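Local coordinates for carbohydrate binding protein, putative, CPB33A (Cellvibrio japonicus, PDB 5FJQ) that probably binds and oxidatively cleaves chitin, acting as the copper-dependent lytic polysaccharide monooxygenase domain of a longer protein, at residues D74-D79 with S117-W122; I154-W159 with G170-I175. All coordinates share one frame; numbering follows the deposited sequence.

Contact 1 (D74-D79 with S117-W122)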
ATOM      1  N   ASP A  74       6.944  -4.505   6.642  1.00 14.61           N
ATOM      2  CA  ASP A  74       6.621  -5.875   6.314  1.00 16.12           C
ATOM      3  C   ASP A  74       6.185  -6.698   7.505  1.00 17.99           C
ATOM      4  O   ASP A  74       5.907  -7.926   7.355  1.00 20.48           O
ATOM      5  CB  ASP A  74       7.798  -6.510   5.628  1.00 15.14           C
ATOM      6  CG  ASP A  74       8.005  -5.984   4.191  1.00 17.54           C
ATOM      7  OD1 ASP A  74       7.007  -5.731   3.488  1.00 17.32           O
ATOM      8  OD2 ASP A  74       9.145  -5.826   3.731  1.00 16.91           O
ATOM      9  N   LEU A  75       6.188  -6.075   8.681  1.00 17.85           N
ATOM     10  CA  LEU A  75       5.925  -6.817   9.962  1.00 20.03           C
ATOM     11  C   LEU A  75       4.429  -7.174  10.068  1.00 22.55           C
ATOM     12  O   LEU A  75       3.625  -6.314   9.795  1.00 24.58           O
ATOM     13  CB  LEU A  75       6.337  -5.937  11.148  1.00 21.01           C
ATOM     14  CG  LEU A  75       7.858  -5.693  11.223  1.00 19.69           C
ATOM     15  CD1 LEU A  75       8.252  -4.829  12.403  1.00 20.17           C
ATOM     16  CD2 LEU A  75       8.660  -6.960  11.196  1.00 20.37           C
ATOM     17  N   ALA A  76       4.082  -8.419  10.439  1.00 24.32           N
ATOM     18  CA  ALA A  76       2.700  -8.835  10.782  1.00 24.32           C
ATOM     19  C   ALA A  76       2.287  -8.306  12.174  1.00 23.01           C
ATOM     20  O   ALA A  76       2.844  -8.687  13.181  1.00 25.50           O
ATOM     21  CB  ALA A  76       2.620 -10.363  10.747  1.00 23.54           C
ATOM     22  N   ARG A  77       1.333  -7.400  12.239  1.00 23.67           N
ATOM     23  CA  ARG A  77       0.905  -6.829  13.511  1.00 23.03           C
ATOM     24  C   ARG A  77      -0.557  -6.579  13.390  1.00 22.74           C
ATOM     25  O   ARG A  77      -1.007  -6.268  12.313  1.00 22.21           O
ATOM     26  CB  ARG A  77       1.655  -5.545  13.769  1.00 21.41           C
ATOM     27  CG  ARG A  77       3.147  -5.847  13.967  1.00 20.18           C
ATOM     28  CD  ARG A  77       3.914  -4.619  14.351  1.00 20.89           C
ATOM     29  NE  ARG A  77       3.452  -4.109  15.644  1.00 20.41           N
ATOM     30  CZ  ARG A  77       4.051  -4.326  16.823  1.00 20.22           C
ATOM     31  NH1 ARG A  77       5.168  -5.012  16.912  1.00 20.32           N
ATOM     32  NH2 ARG A  77       3.556  -3.781  17.937  1.00 21.03           N
ATOM     33  N   ASN A  78      -1.291  -6.768  14.485  1.00 23.48           N
ATOM     34  CA  ASN A  78      -2.742  -6.499  14.532  1.00 23.70           C
ATOM     35  C   ASN A  78      -2.927  -5.137  15.148  1.00 21.46           C
ATOM     36  O   ASN A  78      -4.058  -4.769  15.539  1.00 24.70           O
ATOM     37  CB  ASN A  78      -3.461  -7.540  15.402  1.00 24.39           C
ATOM     38  CG  ASN A  78      -2.822  -7.702  16.797  1.00 29.32           C
ATOM     39  OD1 ASN A  78      -1.844  -7.027  17.163  1.00 32.61           O
ATOM     40  ND2 ASN A  78      -3.373  -8.630  17.585  1.00 31.04           N
ATOM     41  N   ASP A  79      -1.845  -4.378  15.252  1.00 20.11           N
ATOM     42  CA  ASP A  79      -1.963  -3.037  15.895  1.00 20.02           C
ATOM     43  C   ASP A  79      -1.477  -1.884  15.014  1.00 20.35           C
ATOM     44  O   ASP A  79      -1.258  -0.723  15.496  1.00 22.18           O
ATOM     45  CB  ASP A  79      -1.265  -3.023  17.235  1.00 21.00           C
ATOM     46  CG  ASP A  79       0.240  -3.074  17.092  1.00 22.21           C
ATOM     47  OD1 ASP A  79       0.715  -3.416  15.981  1.00 21.23           O
ATOM     48  OD2 ASP A  79       0.938  -2.777  18.078  1.00 19.74           O
ATOM     49  N   SER A 117      -0.750 -12.693  11.390  1.00 30.37           N
ATOM     50  CA  SER A 117       0.236 -13.481  12.078  1.00 29.83           C
ATOM     51  C   SER A 117       1.485 -13.722  11.233  1.00 27.80           C
ATOM     52  O   SER A 117       2.547 -13.953  11.778  1.00 26.12           O
ATOM     53  CB  SER A 117      -0.379 -14.802  12.545  1.00 32.44           C
ATOM     54  OG  SER A 117      -0.927 -15.487  11.443  1.00 31.94           O
ATOM     55  N   GLN A 118       1.341 -13.645   9.908  1.00 24.48           N
ATOM     56  CA  GLN A 118       2.457 -13.766   8.972  1.00 25.74           C
ATOM     57  C   GLN A 118       2.538 -12.497   8.133  1.00 21.62           C
ATOM     58  O   GLN A 118       1.502 -11.891   7.841  1.00 21.23           O
ATOM     59  CB  GLN A 118       2.210 -14.920   7.977  1.00 26.85           C
ATOM     60  CG  GLN A 118       1.771 -16.230   8.580  1.00 37.37           C
ATOM     61  CD  GLN A 118       2.655 -16.633   9.738  1.00 43.48           C
ATOM     62  OE1 GLN A 118       3.879 -16.478   9.683  1.00 51.06           O
ATOM     63  NE2 GLN A 118       2.041 -17.142  10.804  1.00 51.36           N
ATOM     64  N   PRO A 119       3.740 -12.131   7.674  1.00 20.84           N
ATOM     65  CA  PRO A 119       3.805 -11.131   6.596  1.00 20.21           C
ATOM     66  C   PRO A 119       2.947 -11.446   5.368  1.00 22.07           C
ATOM     67  O   PRO A 119       2.572 -12.602   5.060  1.00 22.32           O
ATOM     68  CB  PRO A 119       5.301 -10.999   6.302  1.00 19.77           C
ATOM     69  CG  PRO A 119       5.893 -11.261   7.658  1.00 23.08           C
ATOM     70  CD  PRO A 119       5.070 -12.365   8.263  1.00 21.07           C
ATOM     71  N   LEU A 120       2.599 -10.363   4.718  1.00 22.45           N
ATOM     72  CA  LEU A 120       1.570 -10.328   3.678  1.00 23.24           C
ATOM     73  C   LEU A 120       2.132 -11.084   2.461  1.00 22.89           C
ATOM     74  O   LEU A 120       3.294 -10.885   2.109  1.00 22.67           O
ATOM     75  CB  LEU A 120       1.304  -8.844   3.324  1.00 20.39           C
ATOM     76  CG  LEU A 120       0.211  -8.619   2.253  1.00 21.36           C
ATOM     77  CD1 LEU A 120      -1.076  -9.189   2.803  1.00 18.76           C
ATOM     78  CD2 LEU A 120       0.086  -7.150   1.929  1.00 20.00           C
ATOM     79  N   ARG A 121       1.343 -11.988   1.889  1.00 20.39           N
ATOM     80  CA  ARG A 121       1.714 -12.753   0.723  1.00 20.68           C
ATOM     81  C   ARG A 121       0.787 -12.404  -0.435  1.00 19.56           C
ATOM     82  O   ARG A 121      -0.334 -11.977  -0.238  1.00 17.57           O
ATOM     83  CB  ARG A 121       1.613 -14.276   0.997  1.00 21.84           C
ATOM     84  CG  ARG A 121       2.493 -14.787   2.135  1.00 26.42           C
ATOM     85  CD  ARG A 121       1.951 -16.102   2.657  1.00 29.14           C
ATOM     86  NE  ARG A 121       0.999 -15.822   3.751  1.00 36.24           N
ATOM     87  CZ  ARG A 121       0.033 -16.647   4.158  1.00 39.31           C
ATOM     88  NH1 ARG A 121      -0.125 -17.830   3.562  1.00 43.84           N
ATOM     89  NH2 ARG A 121      -0.779 -16.291   5.158  1.00 40.35           N
ATOM     90  N   TRP A 122       1.281 -12.597  -1.652  1.00 19.64           N
ATOM     91  CA  TRP A 122       0.438 -12.455  -2.809  1.00 19.00           C
ATOM     92  C   TRP A 122      -0.858 -13.286  -2.726  1.00 19.62           C
ATOM     93  O   TRP A 122      -1.896 -12.830  -3.160  1.00 18.58           O
ATOM     94  CB  TRP A 122       1.211 -12.804  -4.049  1.00 19.13           C
ATOM     95  CG  TRP A 122       2.228 -11.771  -4.369  1.00 20.75           C
ATOM     96  CD1 TRP A 122       3.584 -11.876  -4.212  1.00 18.92           C
ATOM     97  CD2 TRP A 122       1.967 -10.458  -4.856  1.00 20.06           C
ATOM     98  NE1 TRP A 122       4.184 -10.725  -4.625  1.00 20.91           N
ATOM     99  CE2 TRP A 122       3.217  -9.823  -5.011  1.00 21.51           C
ATOM    100  CE3 TRP A 122       0.806  -9.777  -5.237  1.00 21.82           C
ATOM    101  CZ2 TRP A 122       3.345  -8.499  -5.503  1.00 21.13           C
ATOM    102  CZ3 TRP A 122       0.925  -8.441  -5.728  1.00 22.32           C
ATOM    103  CH2 TRP A 122       2.184  -7.828  -5.846  1.00 23.94           C
TER
HETATM  104  O   HOH W   1       3.739  -7.871   5.540  1.00 19.57           O
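Two surface loops of the lytic polysaccharide monooxygenase domain meet here, with A76 and the carbonyl of D74 packed against the chain from S117 to P119. The methyl of A76 points at the opposite loop and lies against its backbone. A76 CB is 3.4 Å from Q118 C and 3.6 Å from S117 C. It also meets the pyrrolidine ring of P119, with A76 CB 4.0 Å from P119 CD. The side chains of S117 and Q118 leave CA away from the other loop, and it is their main chain that receives the methyl. CB and CG of P119 meet the carbonyl of D74, with P119 CB 3.3 Å from D74 O and CG equally near.

D74 O has a polar partner as well. One water donates to D74 O at 2.8 Å and accepts from L120 N at 2.9 Å. The water thus joins the two backbones beside the proline. Within the E-set fold of the domain, residues 74-79 belong to the loop between helix 53-56 and strand 83-84. Residues 117-122 belong to the loop between strands 102-109 and 126-130. The carboxylate of D74 forms a salt bridge through OD2 with R61. L120, for its part, is joined by backbone hydrogen bonding to G60, next to that arginine.

Further along the first loop, R77 leaves the backbone away from residues 117-122 and grips D79 side-on with two nitrogens. R77 NE binds D79 OD1 at 2.8 Å, and R77 NH2 binds D79 OD2 at 2.8 Å. The NE bond uses the syn lone pair of OD1. OD2 lies in the guanidinium plane, while OD1 is tilted 20° from it. The side chains of R77 and D79 both rest on A26 of helix 25-33.

Contact 2 (I154-W159 with G170-I175)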
ATOM      1  N   ILE A 154      -5.844  -5.626   5.618  1.00 17.44           N
ATOM      2  CA  ILE A 154      -4.872  -4.925   4.843  1.00 17.91           C
ATOM      3  C   ILE A 154      -5.425  -4.760   3.455  1.00 18.64           C
ATOM      4  O   ILE A 154      -5.927  -5.733   2.803  1.00 18.09           O
ATOM      5  CB  ILE A 154      -3.499  -5.641   4.806  1.00 17.35           C
ATOM      6  CG1 ILE A 154      -2.975  -5.869   6.225  1.00 17.52           C
ATOM      7  CG2 ILE A 154      -2.482  -4.859   3.962  1.00 18.74           C
ATOM      8  CD1 ILE A 154      -1.652  -6.654   6.212  1.00 16.91           C
ATOM      9  N   ILE A 155      -5.291  -3.521   2.999  1.00 17.77           N
ATOM     10  CA  ILE A 155      -5.529  -3.212   1.604  1.00 20.36           C
ATOM     11  C   ILE A 155      -4.186  -2.957   0.914  1.00 22.29           C
ATOM     12  O   ILE A 155      -3.311  -2.255   1.458  1.00 20.51           O
ATOM     13  CB  ILE A 155      -6.477  -2.030   1.409  1.00 19.12           C
ATOM     14  CG1 ILE A 155      -7.910  -2.483   1.797  1.00 20.44           C
ATOM     15  CG2 ILE A 155      -6.376  -1.531  -0.046  1.00 20.73           C
ATOM     16  CD1 ILE A 155      -8.816  -1.350   2.090  1.00 21.99           C
ATOM     17  N   TYR A 156      -4.036  -3.547  -0.272  1.00 19.81           N
ATOM     18  CA  TYR A 156      -2.863  -3.340  -1.078  1.00 18.33           C
ATOM     19  C   TYR A 156      -3.298  -2.621  -2.337  1.00 18.58           C
ATOM     20  O   TYR A 156      -4.043  -3.187  -3.132  1.00 19.18           O
ATOM     21  CB  TYR A 156      -2.285  -4.711  -1.425  1.00 18.33           C
ATOM     22  CG  TYR A 156      -0.840  -4.691  -1.819  1.00 16.96           C
ATOM     23  CD1 TYR A 156       0.100  -3.981  -1.075  1.00 17.73           C
ATOM     24  CD2 TYR A 156      -0.391  -5.402  -2.975  1.00 17.35           C
ATOM     25  CE1 TYR A 156       1.449  -3.980  -1.464  1.00 18.96           C
ATOM     26  CE2 TYR A 156       0.965  -5.423  -3.360  1.00 16.90           C
ATOM     27  CZ  TYR A 156       1.884  -4.730  -2.598  1.00 18.02           C
ATOM     28  OH  TYR A 156       3.211  -4.766  -3.027  1.00 18.93           O
ATOM     29  N   SER A 157      -2.942  -1.335  -2.469  1.00 16.92           N
ATOM     30  CA  SER A 157      -3.025  -0.670  -3.772  1.00 15.90           C
ATOM     31  C   SER A 157      -1.738  -0.692  -4.581  1.00 15.66           C
ATOM     32  O   SER A 157      -0.607  -0.521  -4.048  1.00 16.08           O
ATOM     33  CB  SER A 157      -3.480   0.803  -3.568  1.00 15.57           C
ATOM     34  OG  SER A 157      -3.729   1.441  -4.811  1.00 14.02           O
ATOM     35  N   ILE A 158      -1.878  -0.860  -5.903  1.00 16.64           N
ATOM     36  CA  ILE A 158      -0.737  -0.966  -6.765  1.00 15.29           C
ATOM     37  C   ILE A 158      -0.970  -0.051  -7.933  1.00 15.90           C
ATOM     38  O   ILE A 158      -2.068  -0.052  -8.576  1.00 15.08           O
ATOM     39  CB  ILE A 158      -0.605  -2.372  -7.418  1.00 16.70           C
ATOM     40  CG1 ILE A 158      -0.411  -3.471  -6.379  1.00 17.52           C
ATOM     41  CG2 ILE A 158       0.516  -2.369  -8.465  1.00 18.71           C
ATOM     42  CD1 ILE A 158      -0.057  -4.833  -6.991  1.00 14.63           C
ATOM     43  N   TRP A 159       0.040   0.757  -8.201  1.00 14.91           N
ATOM     44  CA  TRP A 159       0.015   1.696  -9.315  1.00 15.38           C
ATOM     45  C   TRP A 159       0.937   1.218 -10.398  1.00 16.92           C
ATOM     46  O   TRP A 159       2.185   1.197 -10.189  1.00 14.90           O
ATOM     47  CB  TRP A 159       0.428   3.106  -8.814  1.00 15.39           C
ATOM     48  CG  TRP A 159       0.469   4.125  -9.901  1.00 16.74           C
ATOM     49  CD1 TRP A 159      -0.058   4.012 -11.163  1.00 16.83           C
ATOM     50  CD2 TRP A 159       1.049   5.448  -9.823  1.00 16.37           C
ATOM     51  NE1 TRP A 159       0.184   5.190 -11.892  1.00 16.78           N
ATOM     52  CE2 TRP A 159       0.887   6.058 -11.102  1.00 16.41           C
ATOM     53  CE3 TRP A 159       1.781   6.122  -8.842  1.00 17.78           C
ATOM     54  CZ2 TRP A 159       1.343   7.353 -11.390  1.00 15.51           C
ATOM     55  CZ3 TRP A 159       2.225   7.455  -9.118  1.00 19.25           C
ATOM     56  CH2 TRP A 159       2.028   8.030 -10.398  1.00 16.29           C
ATOM     57  N   GLY A 170       6.352   0.221 -11.033  1.00 16.35           N
ATOM     58  CA  GLY A 170       5.261  -0.131 -10.112  1.00 15.56           C
ATOM     59  C   GLY A 170       5.443   0.659  -8.819  1.00 14.35           C
ATOM     60  O   GLY A 170       6.603   0.869  -8.375  1.00 12.53           O
ATOM     61  N   PHE A 171       4.328   1.137  -8.251  1.00 13.75           N
ATOM     62  CA  PHE A 171       4.287   1.682  -6.884  1.00 14.25           C
ATOM     63  C   PHE A 171       3.288   0.926  -5.994  1.00 14.55           C
ATOM     64  O   PHE A 171       2.143   0.587  -6.427  1.00 11.93           O
ATOM     65  CB  PHE A 171       3.928   3.211  -6.899  1.00 15.47           C
ATOM     66  CG  PHE A 171       4.824   4.002  -7.761  1.00 16.20           C
ATOM     67  CD1 PHE A 171       6.059   4.496  -7.242  1.00 17.46           C
ATOM     68  CD2 PHE A 171       4.551   4.142  -9.111  1.00 17.13           C
ATOM     69  CE1 PHE A 171       6.957   5.179  -8.069  1.00 17.73           C
ATOM     70  CE2 PHE A 171       5.465   4.803  -9.954  1.00 18.81           C
ATOM     71  CZ  PHE A 171       6.659   5.337  -9.435  1.00 16.39           C
ATOM     72  N   TYR A 172       3.707   0.701  -4.744  1.00 15.73           N
ATOM     73  CA  TYR A 172       3.024  -0.253  -3.886  1.00 16.81           C
ATOM     74  C   TYR A 172       2.689   0.295  -2.514  1.00 18.76           C
ATOM     75  O   TYR A 172       3.592   0.739  -1.801  1.00 21.32           O
ATOM     76  CB  TYR A 172       3.801  -1.584  -3.794  1.00 16.13           C
ATOM     77  CG  TYR A 172       4.183  -2.088  -5.154  1.00 19.34           C
ATOM     78  CD1 TYR A 172       5.396  -1.689  -5.769  1.00 17.69           C
ATOM     79  CD2 TYR A 172       3.364  -2.994  -5.824  1.00 18.19           C
ATOM     80  CE1 TYR A 172       5.713  -2.133  -7.037  1.00 16.61           C
ATOM     81  CE2 TYR A 172       3.703  -3.468  -7.091  1.00 18.48           C
ATOM     82  CZ  TYR A 172       4.891  -3.027  -7.679  1.00 17.38           C
ATOM     83  OH  TYR A 172       5.220  -3.450  -8.920  1.00 17.90           O
ATOM     84  N   GLN A 173       1.398   0.251  -2.152  1.00 15.14           N
ATOM     85  CA  GLN A 173       0.980   0.758  -0.881  1.00 16.60           C
ATOM     86  C   GLN A 173       0.047  -0.111  -0.105  1.00 17.04           C
ATOM     87  O   GLN A 173      -1.147  -0.220  -0.467  1.00 17.34           O
ATOM     88  CB  GLN A 173       0.234   2.101  -1.037  1.00 16.52           C
ATOM     89  CG  GLN A 173       0.999   3.207  -1.707  1.00 15.71           C
ATOM     90  CD  GLN A 173       1.799   3.949  -0.696  1.00 16.63           C
ATOM     91  OE1 GLN A 173       1.240   4.606   0.137  1.00 15.79           O
ATOM     92  NE2 GLN A 173       3.142   3.795  -0.725  1.00 15.72           N
ATOM     93  N   CYS A 174       0.563  -0.602   1.020  1.00 16.23           N
ATOM     94  CA  CYS A 174      -0.204  -1.264   2.065  1.00 16.12           C
ATOM     95  C   CYS A 174      -0.890  -0.237   2.929  1.00 17.79           C
ATOM     96  O   CYS A 174      -0.227   0.693   3.387  1.00 17.31           O
ATOM     97  CB  CYS A 174       0.685  -2.061   2.964  1.00 15.88           C
ATOM     98  SG  CYS A 174       1.289  -3.643   2.220  1.00 18.83           S
ATOM     99  N   ILE A 175      -2.217  -0.418   3.111  1.00 16.33           N
ATOM    100  CA  ILE A 175      -3.092   0.479   3.916  1.00 17.61           C
ATOM    101  C   ILE A 175      -3.755  -0.421   4.979  1.00 17.90           C
ATOM    102  O   ILE A 175      -4.223  -1.509   4.622  1.00 16.09           O
ATOM    103  CB  ILE A 175      -4.159   1.123   3.027  1.00 16.70           C
ATOM    104  CG1 ILE A 175      -3.474   1.816   1.802  1.00 17.70           C
ATOM    105  CG2 ILE A 175      -4.919   2.189   3.804  1.00 19.38           C
ATOM    106  CD1 ILE A 175      -4.338   1.845   0.544  1.00 16.99           C
TER
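W159 and F171 leave neighbouring strands on one face of an antiparallel beta hairpin, strands 152-161 and 169-178, and run alongside each other. F171 CD2 sits over one face of the W159 indole, near its rim, 3.4 Å from W159 CE3. The two ring planes are inclined at 37°, and the pair is neither a stack nor edge-to-face. F171 also lies beside the copper and meets the ring of H1 edge-to-face, which makes this end of the hairpin part of the copper surroundings. W159 stacks on F105.

Y156, I158, Y172 and C174 occupy the other face of the sheet. The ring of Y156 slants across the strand pair and puts its OH 3.3 Å from Y172 CD2. That hydroxyl is hydrogen-bonded to L62 O. I158 crosses Y172 at a slant, with I158 CG2 3.6 Å from Y172 CE2. C174 SG, in disulfide linkage with C63, approaches the Y156 ring at an oblique angle, 3.5 Å from Y156 CD1.

Paired backbone bonds hold I155 to I175, S157 to Q173 and W159 to F171. In the last pair, W159 N donates to F171 O at 2.8 Å, with an N-H...O angle of 173°.

Overall arrangement
Contact 1 is a surface contact, whereas contact 2 lies close to the centre of the chain; their centres are 14 Å apart. They touch through the far end of residues 117-122. W122 CH2 is 3.7 Å from Y156 CE2, and L120 CD2 is 3.7 Å from C174 SG. L120 and W122 therefore cover part of the Y156 face of the hairpin. The copper lies at the W159-F171 end of contact 2, beside the opposite face. The nearest atom of the F171 side chain is about 3 Å from the copper ion, which H1 and H100 bind. This is consistent with the phenylalanine beside the copper in related bacterial enzymes. Contact 1 lies away from that site.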